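Local coordinates for IG hypothetical 16092 (Bacillus cereus ATCC 14579, PDB 1YQH), which is of unknown function, but belongs to the UPF0045 (DUF77) family of thiamine-binding-protein relatives and so may bind thiamine or a similar small molecule, at residues Gln6-Ser11 with Ile82-Ser87; Met10-Val15 with Thr48-Glu53. All blocks are in the same frame, centred on the assembly; numbering follows the deposited sequence. Where two conformers were deposited one is given.

Contact 1 of 2, residues Gln6-Ser11 with Ile82-Ser87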
loop_
_atom_site.group_PDB
_atom_site.type_symbol
_atom_site.label_atom_id
_atom_site.label_comp_id
_atom_site.label_asym_id
_atom_site.label_seq_id
_atom_site.Cartn_x
_atom_site.Cartn_y
_atom_site.Cartn_z
ATOM N N GLN A 6 16.062 17.874 0.224
ATOM C CA GLN A 6 14.807 18.210 0.891
ATOM C C GLN A 6 14.209 16.940 1.499
ATOM O O GLN A 6 14.404 15.837 0.966
ATOM C CB GLN A 6 13.822 18.873 -0.074
ATOM C CG GLN A 6 14.327 20.192 -0.698
ATOM C CD GLN A 6 14.273 21.389 0.258
ATOM O OE1 GLN A 6 14.324 21.230 1.475
ATOM N NE2 GLN A 6 14.183 22.598 -0.302
ATOM N N GLN A 7 13.498 17.099 2.610
ATOM C CA GLN A 7 12.957 15.957 3.331
ATOM C C GLN A 7 11.878 15.244 2.528
ATOM O O GLN A 7 11.217 15.847 1.683
ATOM C CB GLN A 7 12.379 16.394 4.674
ATOM C CG GLN A 7 13.419 16.499 5.779
ATOM C CD GLN A 7 12.863 17.094 7.057
ATOM O OE1 GLN A 7 13.304 16.754 8.150
ATOM N NE2 GLN A 7 11.890 17.984 6.925
ATOM N N VAL A 8 11.733 13.953 2.795
ATOM C CA VAL A 8 10.545 13.210 2.382
ATOM C C VAL A 8 9.810 12.816 3.664
ATOM O O VAL A 8 10.375 12.833 4.774
ATOM C CB VAL A 8 10.845 11.934 1.510
ATOM C CG1 VAL A 8 11.650 12.300 0.269
ATOM C CG2 VAL A 8 11.553 10.839 2.312
ATOM N N THR A 9 8.538 12.488 3.509
ATOM C CA THR A 9 7.784 11.812 4.540
ATOM C C THR A 9 7.406 10.439 3.947
ATOM O O THR A 9 7.147 10.325 2.747
ATOM C CB THR A 9 6.556 12.666 4.950
ATOM O OG1 THR A 9 7.023 13.927 5.483
ATOM C CG2 THR A 9 5.723 11.969 6.010
HETATM N N MSE A 10 7.417 9.409 4.782
HETATM C CA MSE A 10 7.227 8.037 4.335
HETATM C C MSE A 10 6.467 7.293 5.431
HETATM O O MSE A 10 6.552 7.666 6.605
HETATM C CB MSE A 10 8.610 7.411 4.143
HETATM C CG MSE A 10 8.638 6.021 3.570
HETATM SE SE MSE A 10 10.475 5.404 3.522
HETATM C CE MSE A 10 11.229 6.674 2.213
ATOM N N SER A 11 5.688 6.280 5.056
ATOM C CA SER A 11 5.252 5.303 6.029
ATOM C C SER A 11 5.625 3.919 5.558
ATOM O O SER A 11 5.830 3.693 4.355
ATOM C CB SER A 11 3.744 5.403 6.310
ATOM O OG SER A 11 2.983 5.032 5.177
ATOM N N ILE A 82 5.635 6.726 -0.045
ATOM C CA ILE A 82 6.544 7.869 -0.010
ATOM C C ILE A 82 5.830 9.091 -0.556
ATOM O O ILE A 82 5.230 9.023 -1.630
ATOM C CB ILE A 82 7.833 7.646 -0.856
ATOM C CG1 ILE A 82 8.512 6.321 -0.491
ATOM C CG2 ILE A 82 8.822 8.825 -0.701
ATOM C CD1 ILE A 82 9.642 5.915 -1.442
ATOM N N HIS A 83 5.928 10.212 0.172
ATOM C CA HIS A 83 5.519 11.510 -0.362
ATOM C C HIS A 83 6.786 12.237 -0.777
ATOM O O HIS A 83 7.592 12.654 0.061
ATOM C CB HIS A 83 4.746 12.341 0.683
ATOM C CG HIS A 83 4.031 13.518 0.091
ATOM N ND1 HIS A 83 2.880 14.043 0.637
ATOM C CD2 HIS A 83 4.305 14.265 -1.005
ATOM C CE1 HIS A 83 2.483 15.075 -0.090
ATOM N NE2 HIS A 83 3.325 15.227 -1.096
ATOM N N TYR A 84 6.965 12.357 -2.091
ATOM C CA TYR A 84 8.193 12.859 -2.679
ATOM C C TYR A 84 7.912 14.222 -3.311
ATOM O O TYR A 84 7.099 14.334 -4.228
ATOM C CB TYR A 84 8.667 11.843 -3.730
ATOM C CG TYR A 84 10.000 12.137 -4.362
ATOM C CD1 TYR A 84 11.167 12.180 -3.590
ATOM C CD2 TYR A 84 10.103 12.346 -5.738
ATOM C CE1 TYR A 84 12.401 12.444 -4.175
ATOM C CE2 TYR A 84 11.344 12.613 -6.333
ATOM C CZ TYR A 84 12.481 12.652 -5.539
ATOM O OH TYR A 84 13.714 12.906 -6.112
ATOM N N ARG A 85 8.572 15.259 -2.801
ATOM C CA ARG A 85 8.431 16.620 -3.320
ATOM C C ARG A 85 9.811 17.261 -3.213
ATOM O O ARG A 85 10.044 18.072 -2.313
ATOM C CB ARG A 85 7.402 17.406 -2.508
ATOM C CG ARG A 85 7.073 18.796 -3.059
ATOM C CD ARG A 85 6.374 19.622 -1.994
ATOM N NE ARG A 85 5.017 19.143 -1.725
ATOM C CZ ARG A 85 4.392 19.246 -0.550
ATOM N NH1 ARG A 85 5.000 19.802 0.496
ATOM N NH2 ARG A 85 3.149 18.808 -0.426
ATOM N N PRO A 86 10.733 16.854 -4.101
ATOM C CA PRO A 86 12.154 17.212 -3.966
ATOM C C PRO A 86 12.454 18.706 -4.055
ATOM O O PRO A 86 13.511 19.141 -3.579
ATOM C CB PRO A 86 12.823 16.427 -5.105
ATOM C CG PRO A 86 11.730 16.234 -6.123
ATOM C CD PRO A 86 10.501 16.002 -5.287
ATOM N N SER A 87 11.549 19.490 -4.640
ATOM C CA SER A 87 11.774 20.939 -4.752
ATOM C C SER A 87 11.864 21.582 -3.370
ATOM O O SER A 87 12.863 22.217 -3.041
ATOM C CB SER A 87 10.680 21.615 -5.582
ATOM O OG SER A 87 9.399 21.377 -5.009
HETATM O O HOH W 1 15.675 17.787 -2.729
HETATM O O HOH W 2 10.759 15.223 -0.957
#

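Contact 2 of 2, residues Met10-Val15 with Thr48-Glu53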
loop_
_atom_site.group_PDB
_atom_site.type_symbol
_atom_site.label_atom_id
_atom_site.label_comp_id
_atom_site.label_asym_id
_atom_site.label_seq_id
_atom_site.Cartn_x
_atom_site.Cartn_y
_atom_site.Cartn_z
HETATM N N MSE A 10 7.417 9.409 4.782
HETATM C CA MSE A 10 7.227 8.037 4.335
HETATM C C MSE A 10 6.467 7.293 5.431
HETATM O O MSE A 10 6.552 7.666 6.605
HETATM C CB MSE A 10 8.610 7.411 4.143
HETATM C CG MSE A 10 8.638 6.021 3.570
HETATM SE SE MSE A 10 10.475 5.404 3.522
HETATM C CE MSE A 10 11.229 6.674 2.213
ATOM N N SER A 11 5.688 6.280 5.056
ATOM C CA SER A 11 5.252 5.303 6.029
ATOM C C SER A 11 5.625 3.919 5.558
ATOM O O SER A 11 5.830 3.693 4.355
ATOM C CB SER A 11 3.744 5.403 6.310
ATOM O OG SER A 11 2.983 5.032 5.177
ATOM N N PHE A 12 5.742 2.992 6.500
ATOM C CA PHE A 12 6.026 1.619 6.121
ATOM C C PHE A 12 5.491 0.662 7.156
ATOM O O PHE A 12 5.244 1.031 8.319
ATOM C CB PHE A 12 7.549 1.407 5.926
ATOM C CG PHE A 12 8.299 1.084 7.202
ATOM C CD1 PHE A 12 8.681 -0.234 7.487
ATOM C CD2 PHE A 12 8.630 2.090 8.116
ATOM C CE1 PHE A 12 9.375 -0.552 8.654
ATOM C CE2 PHE A 12 9.327 1.783 9.286
ATOM C CZ PHE A 12 9.701 0.463 9.562
ATOM N N SER A 13 5.324 -0.578 6.728
ATOM C CA SER A 13 4.999 -1.649 7.650
ATOM C C SER A 13 5.685 -2.931 7.209
ATOM O O SER A 13 6.013 -3.081 6.028
ATOM C CB SER A 13 3.481 -1.836 7.728
ATOM O OG SER A 13 2.937 -2.068 6.445
ATOM N N VAL A 14 5.902 -3.834 8.168
ATOM C CA VAL A 14 6.420 -5.178 7.889
ATOM C C VAL A 14 5.439 -6.208 8.428
ATOM O O VAL A 14 4.955 -6.088 9.563
ATOM C CB VAL A 14 7.840 -5.381 8.494
ATOM C CG1 VAL A 14 8.858 -4.531 7.735
ATOM C CG2 VAL A 14 7.849 -5.016 9.983
ATOM N N VAL A 15 5.103 -7.195 7.604
ATOM C CA VAL A 15 4.237 -8.291 8.040
ATOM C C VAL A 15 5.052 -9.558 7.839
ATOM O O VAL A 15 5.238 -10.010 6.701
ATOM C CB VAL A 15 2.940 -8.377 7.234
ATOM C CG1 VAL A 15 2.050 -9.464 7.784
ATOM C CG2 VAL A 15 2.220 -7.032 7.231
ATOM N N THR A 48 4.218 2.789 10.283
ATOM C CA THR A 48 5.094 3.703 11.027
ATOM C C THR A 48 5.490 4.812 10.071
ATOM O O THR A 48 5.908 4.530 8.933
ATOM C CB THR A 48 6.336 2.943 11.543
ATOM O OG1 THR A 48 5.912 2.064 12.588
ATOM C CG2 THR A 48 7.431 3.897 12.091
ATOM N N THR A 49 5.335 6.055 10.522
ATOM C CA THR A 49 5.667 7.229 9.716
ATOM C C THR A 49 7.101 7.648 10.025
ATOM O O THR A 49 7.489 7.639 11.195
ATOM C CB THR A 49 4.723 8.402 10.050
ATOM O OG1 THR A 49 3.367 7.973 9.881
ATOM C CG2 THR A 49 5.004 9.600 9.119
ATOM N N LEU A 50 7.852 8.009 8.979
ATOM C CA LEU A 50 9.219 8.535 9.067
ATOM C C LEU A 50 9.337 9.870 8.336
ATOM O O LEU A 50 8.635 10.114 7.347
ATOM C CB LEU A 50 10.216 7.559 8.419
ATOM C CG LEU A 50 10.155 6.085 8.820
ATOM C CD1 LEU A 50 11.102 5.234 7.975
ATOM C CD2 LEU A 50 10.475 5.921 10.316
ATOM N N GLU A 51 10.242 10.727 8.813
ATOM C CA GLU A 51 10.535 11.973 8.117
ATOM C C GLU A 51 12.046 12.117 8.032
ATOM O O GLU A 51 12.737 11.862 9.005
ATOM C CB GLU A 51 9.935 13.143 8.901
ATOM C CG GLU A 51 10.196 14.507 8.295
ATOM C CD GLU A 51 9.679 15.627 9.185
ATOM O OE1 GLU A 51 8.463 15.863 9.200
ATOM O OE2 GLU A 51 10.485 16.270 9.878
ATOM N N GLY A 52 12.551 12.517 6.867
ATOM C CA GLY A 52 13.989 12.729 6.708
ATOM C C GLY A 52 14.453 12.532 5.281
ATOM O O GLY A 52 13.677 12.670 4.335
ATOM N N GLU A 53 15.738 12.236 5.141
ATOM C CA GLU A 53 16.358 12.091 3.827
ATOM C C GLU A 53 15.934 10.780 3.152
ATOM O O GLU A 53 15.940 9.718 3.776
ATOM C CB GLU A 53 17.870 12.121 4.004
ATOM C CG GLU A 53 18.649 11.961 2.733
ATOM C CD GLU A 53 20.110 11.618 2.984
ATOM O OE1 GLU A 53 20.689 12.103 3.996
ATOM O OE2 GLU A 53 20.682 10.873 2.161
HETATM O O HOH W 3 4.933 -0.516 11.266
#

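Contact 1 of 2, residues Gln6-Ser11 with Ile82-Ser87
M10 and I82 lie side by side on the helix-facing side of an antiparallel sheet in a ferredoxin-like βαββαβ fold, where strand 8-17 pairs with strand 75-84. The N-to-C directions of the short segments 8-11 and 82-84 differ by 166°, and the two residues form a non-hydrogen-bonded pair. Selenomethionine M10 leaves with CG anti to its backbone N and bends only at chi3 (-65°), which carries CE back to I82 CG1 at 3.8 Å; L54, L57 and L58 of helix 54-70 pack on the same side chain. V8 and Y84 meet differently: V8 CG1 arrives at the ring edge, in its plane, 3.9 Å from CD1, while P86 CD sits over one ring face, 3.6 Å above the plane.

On the other face are T9 and H83, joined by a nearly straight backbone bond, H83 N to T9 O at 2.9 Å. Their polar ends turn elsewhere, T9 OG1 to V90 O, H83 ND1 to K95 NZ and H83 NE2 to E75 OE1 of the second subunit. Past Y84 the strand ends, and a water accepts from R85 N and donates to Q7 O. Outermost, Q6 NE2 donates to S87 O at 3.1 Å, bent to 142°, with S87 O lying out of the Q6 amide plane.

Contact 2 of 2, residues Met10-Val15 with Thr48-Glu53
F12 CE2 rests 3.9 Å from T48 CB, with the methyl CG2 of T48 close by, on the inner side of the four-stranded antiparallel sheet of this ferredoxin-like α/β sandwich, in which strand 48-52 flanks the first strand, 8-17. F12 lies alongside T48 but crosses L50: its CD2 reaches the L50 methyl CD1 at 4.0 Å, and that methyl approaches the ring obliquely. F12 CG is wedged between its own backbone N and carbonyl carbon (chi1 86°), a setting that lays the ring beside the neighbouring strand.

The backbones fix this arrangement. M10 with L50 and F12 with T48 are hydrogen-bonded pairs, each closed by two bonds. Of these, L50 N to M10 O (2.7 Å) and T48 N to F12 O (2.8 Å) are nearly straight, the latter with 176° at the hydrogen, whereas the return bonds from M10 N and F12 N are more bent, F12 N to T48 O at 149°. Between them S11 and T49 form the non-hydrogen-bonded pair, their CA atoms 4.2 Å apart, and S11 CA makes a CA-H...O contact with T48 O at 3.1 Å.

Further out, the two faces are held by different surroundings. V34 of helix 23-36 packs on both F12 and L50, I31 of that helix on T48, and V61 and A64 of helix 54-70 on F12, so the aromatic ring is set between both helices. On the opposite face A45 and M46 of the third subunit lie against T49 and S11, and S11 OG is hydrogen-bonded to E47 OE1 of that subunit. At the T48 end a water 3.1 Å from T48 OG1 also donates a weak bond to F12 O, 3.3 Å away.

In the fold
Both contacts use strand 8-17, an inner strand of the sheet: contact 1 joins it to strand 75-84 and contact 2 to strand 48-52. The centre of contact 2 lies about 2 Å from the centre of the chain, and all six touching residues are buried; contact 1, its centre about 13 Å from the chain centre, grades from buried strand pairing into exposed loop. Accordingly, paired backbone bonds dominate contact 2, while water bridges and a hydrogen bond from a side-chain amide extend contact 1. M10 and S11 belong to both, and V8 N probably donates a hydrogen bond to G52 O between them. Each touches the third subunit, but strand 75-84 also continues the sheet into the second.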